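Local coordinates for protein glycerol dehydrogenase (Schizosaccharomyces pombe, PDB 1TA9) that oxidises glycerol to dihydroxyacetone, probably with NAD(+) as the electron acceptor and a catalytic zinc ion, in the assimilation of glycerol, at residues F126-D136 with K156-I164. Sequence-based numbering, arbitrary orientation.
Sequences FGGEASLVELD and KTMDSAKYI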
loop_
_atom_site.group_PDB
_atom_site.type_symbol
_atom_site.label_atom_id
_atom_site.label_comp_id
_atom_site.label_asym_id
_atom_site.label_seq_id
_atom_site.Cartn_x
_atom_site.Cartn_y
_atom_site.Cartn_z
ATOM N N PHE B 126 41.828 31.263 26.093
ATOM C CA PHE B 126 42.438 30.219 25.287
ATOM C C PHE B 126 43.286 30.912 24.234
ATOM O O PHE B 126 42.808 31.809 23.537
ATOM C CB PHE B 126 41.362 29.368 24.610
ATOM C CG PHE B 126 41.909 28.227 23.804
ATOM C CD1 PHE B 126 41.473 28.009 22.500
ATOM C CD2 PHE B 126 42.860 27.366 24.346
ATOM C CE1 PHE B 126 41.978 26.949 21.746
ATOM C CE2 PHE B 126 43.371 26.304 23.600
ATOM C CZ PHE B 126 42.928 26.096 22.296
ATOM N N GLY B 127 44.545 30.503 24.124
ATOM C CA GLY B 127 45.436 31.110 23.153
ATOM C C GLY B 127 45.177 30.653 21.731
ATOM O O GLY B 127 45.953 30.959 20.826
ATOM N N GLY B 128 44.089 29.917 21.533
ATOM C CA GLY B 128 43.758 29.434 20.205
ATOM C C GLY B 128 44.581 28.220 19.824
ATOM O O GLY B 128 44.222 27.478 18.909
ATOM N N GLU B 129 45.688 28.017 20.533
ATOM C CA GLU B 129 46.576 26.889 20.277
ATOM C C GLU B 129 46.340 25.775 21.293
ATOM O O GLU B 129 46.713 25.896 22.461
ATOM C CB GLU B 129 48.029 27.349 20.331
ATOM N N ALA B 130 45.725 24.690 20.834
ATOM C CA ALA B 130 45.422 23.549 21.692
ATOM C C ALA B 130 46.617 22.614 21.871
ATOM O O ALA B 130 46.482 21.393 21.774
ATOM C CB ALA B 130 44.239 22.776 21.120
ATOM N N SER B 131 47.785 23.193 22.138
ATOM C CA SER B 131 48.998 22.411 22.336
ATOM C C SER B 131 49.114 21.972 23.792
ATOM O O SER B 131 48.604 22.642 24.689
ATOM C CB SER B 131 50.215 23.233 21.944
ATOM N N LEU B 132 49.780 20.844 24.025
ATOM C CA LEU B 132 49.961 20.346 25.383
ATOM C C LEU B 132 50.707 21.390 26.207
ATOM O O LEU B 132 50.443 21.562 27.398
ATOM C CB LEU B 132 50.751 19.034 25.373
ATOM C CG LEU B 132 50.034 17.789 24.841
ATOM C CD1 LEU B 132 51.008 16.624 24.770
ATOM C CD2 LEU B 132 48.864 17.447 25.748
ATOM N N VAL B 133 51.637 22.087 25.561
ATOM C CA VAL B 133 52.425 23.120 26.221
ATOM C C VAL B 133 51.525 24.264 26.674
ATOM O O VAL B 133 51.655 24.767 27.789
ATOM C CB VAL B 133 53.500 23.644 25.274
ATOM N N GLU B 134 50.609 24.669 25.801
ATOM C CA GLU B 134 49.686 25.750 26.114
ATOM C C GLU B 134 48.630 25.279 27.110
ATOM O O GLU B 134 48.185 26.046 27.965
ATOM C CB GLU B 134 49.020 26.250 24.838
ATOM N N LEU B 135 48.232 24.016 26.994
ATOM C CA LEU B 135 47.228 23.443 27.883
ATOM C C LEU B 135 47.760 23.333 29.303
ATOM O O LEU B 135 47.051 23.623 30.268
ATOM C CB LEU B 135 46.803 22.058 27.391
ATOM C CG LEU B 135 46.088 22.006 26.039
ATOM C CD1 LEU B 135 45.755 20.567 25.693
ATOM C CD2 LEU B 135 44.826 22.848 26.092
ATOM N N ASP B 136 49.012 22.908 29.430
ATOM C CA ASP B 136 49.627 22.772 30.741
ATOM C C ASP B 136 49.801 24.149 31.365
ATOM O O ASP B 136 49.716 24.300 32.583
ATOM C CB ASP B 136 50.978 22.064 30.624
ATOM C CG ASP B 136 50.837 20.619 30.184
ATOM O OD1 ASP B 136 50.073 19.875 30.833
ATOM O OD2 ASP B 136 51.489 20.225 29.192
ATOM N N LYS B 156 38.526 23.329 19.539
ATOM C CA LYS B 156 39.800 23.489 20.228
ATOM C C LYS B 156 39.595 23.869 21.688
ATOM O O LYS B 156 40.248 23.322 22.577
ATOM C CB LYS B 156 40.659 24.554 19.537
ATOM C CG LYS B 156 41.254 24.114 18.202
ATOM C CD LYS B 156 42.201 25.175 17.657
ATOM C CE LYS B 156 42.837 24.736 16.349
ATOM N NZ LYS B 156 43.804 25.754 15.843
ATOM N N THR B 157 38.687 24.805 21.939
ATOM C CA THR B 157 38.423 25.227 23.307
ATOM C C THR B 157 37.761 24.098 24.093
ATOM O O THR B 157 38.100 23.854 25.254
ATOM C CB THR B 157 37.506 26.465 23.344
ATOM O OG1 THR B 157 38.130 27.537 22.630
ATOM C CG2 THR B 157 37.254 26.904 24.779
ATOM N N MET B 158 36.820 23.409 23.453
ATOM C CA MET B 158 36.114 22.313 24.105
ATOM C C MET B 158 37.058 21.166 24.455
ATOM O O MET B 158 36.957 20.578 25.530
ATOM C CB MET B 158 34.970 21.810 23.214
ATOM C CG MET B 158 33.831 22.816 23.047
ATOM S SD MET B 158 32.339 22.142 22.253
ATOM C CE MET B 158 32.552 22.737 20.563
ATOM N N ASP B 159 37.981 20.848 23.553
ATOM C CA ASP B 159 38.925 19.773 23.820
ATOM C C ASP B 159 39.941 20.170 24.883
ATOM O O ASP B 159 40.380 19.335 25.673
ATOM C CB ASP B 159 39.629 19.347 22.531
ATOM C CG ASP B 159 38.715 18.560 21.616
ATOM O OD1 ASP B 159 38.065 17.616 22.110
ATOM O OD2 ASP B 159 38.643 18.876 20.413
ATOM N N SER B 160 40.309 21.445 24.908
ATOM C CA SER B 160 41.259 21.929 25.901
ATOM C C SER B 160 40.621 21.818 27.287
ATOM O O SER B 160 41.281 21.453 28.263
ATOM C CB SER B 160 41.636 23.385 25.610
ATOM O OG SER B 160 42.349 23.490 24.387
ATOM N N ALA B 161 39.328 22.122 27.359
ATOM C CA ALA B 161 38.595 22.056 28.618
ATOM C C ALA B 161 38.520 20.625 29.146
ATOM O O ALA B 161 38.704 20.386 30.341
ATOM C CB ALA B 161 37.189 22.617 28.432
ATOM N N LYS B 162 38.252 19.677 28.252
ATOM C CA LYS B 162 38.154 18.272 28.629
ATOM C C LYS B 162 39.499 17.760 29.126
ATOM O O LYS B 162 39.571 17.007 30.098
ATOM C CB LYS B 162 37.695 17.428 27.433
ATOM C CG LYS B 162 36.281 17.735 26.956
ATOM C CD LYS B 162 35.916 16.915 25.726
ATOM C CE LYS B 162 34.544 17.318 25.192
ATOM N NZ LYS B 162 34.149 16.548 23.972
ATOM N N TYR B 163 40.563 18.171 28.446
ATOM C CA TYR B 163 41.912 17.760 28.815
ATOM C C TYR B 163 42.266 18.255 30.214
ATOM O O TYR B 163 42.685 17.479 31.071
ATOM C CB TYR B 163 42.923 18.309 27.807
ATOM C CG TYR B 163 44.364 18.043 28.187
ATOM C CD1 TYR B 163 44.928 16.777 28.024
ATOM C CD2 TYR B 163 45.153 19.051 28.739
ATOM C CE1 TYR B 163 46.248 16.523 28.404
ATOM C CE2 TYR B 163 46.469 18.808 29.122
ATOM C CZ TYR B 163 47.010 17.542 28.951
ATOM O OH TYR B 163 48.314 17.304 29.326
ATOM N N ILE B 164 42.097 19.553 30.441
ATOM C CA ILE B 164 42.413 20.146 31.736
ATOM C C ILE B 164 41.584 19.524 32.858
ATOM O O ILE B 164 42.114 19.182 33.916
ATOM C CB ILE B 164 42.184 21.674 31.707
ATOM C CG1 ILE B 164 43.110 22.304 30.665
ATOM C CG2 ILE B 164 42.435 22.276 33.088
ATOM C CD1 ILE B 164 42.858 23.779 30.420
#
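Phe126, Leu135, Ser160 and Tyr163 carry a largely apolar contact in the nucleotide-binding domain, where the loop after strand 120-125 and the start of helix 132-139 pack on helix 155-167. Helical segments 132-136 and 156-164 are inclined at 62°, axes 10.5 Å apart at closest approach, and side chains fill most of the interface. With CG anti to the backbone N (chi1 -177°), Phe126 lays its ring against helix 155-167, across its axis: Thr157 CA lies over one face, Gly128 N over the opposite one. The Lys156 and Phe126 side chains cross at about a right angle, Lys156 CB 3.5 Å from Phe126 CE1; Lys156 CD comes within 3.3 Å of Gly128 O. Leu135 splits its branches: CD2 presses tightly on Ser160 CB at 3.3 Å, while CD1 reaches Tyr163 CD2 at 3.5 Å. Leu132 CD2 meets Tyr163 CZ at 3.7 Å. Tyr163 OH gives a weak hydrogen bond to Asp136 OD1 (3.5 Å), which lies at the ring's edge, the carboxylate plane turned 68° from the ring. Buried Ser160 OG bonds back to Lys156 O (2.8 Å), which also accepts from Ser160 N, from opposite faces of the carbonyl plane. The hydroxyl thus spends its proton within its own helix, letting OG lie against Phe126 CE2 and Leu135 CD2; Lys156 to Asp159, which probably help bind NAD(+), lie on a helix that meets segment 126-136 chiefly through van der Waals contact.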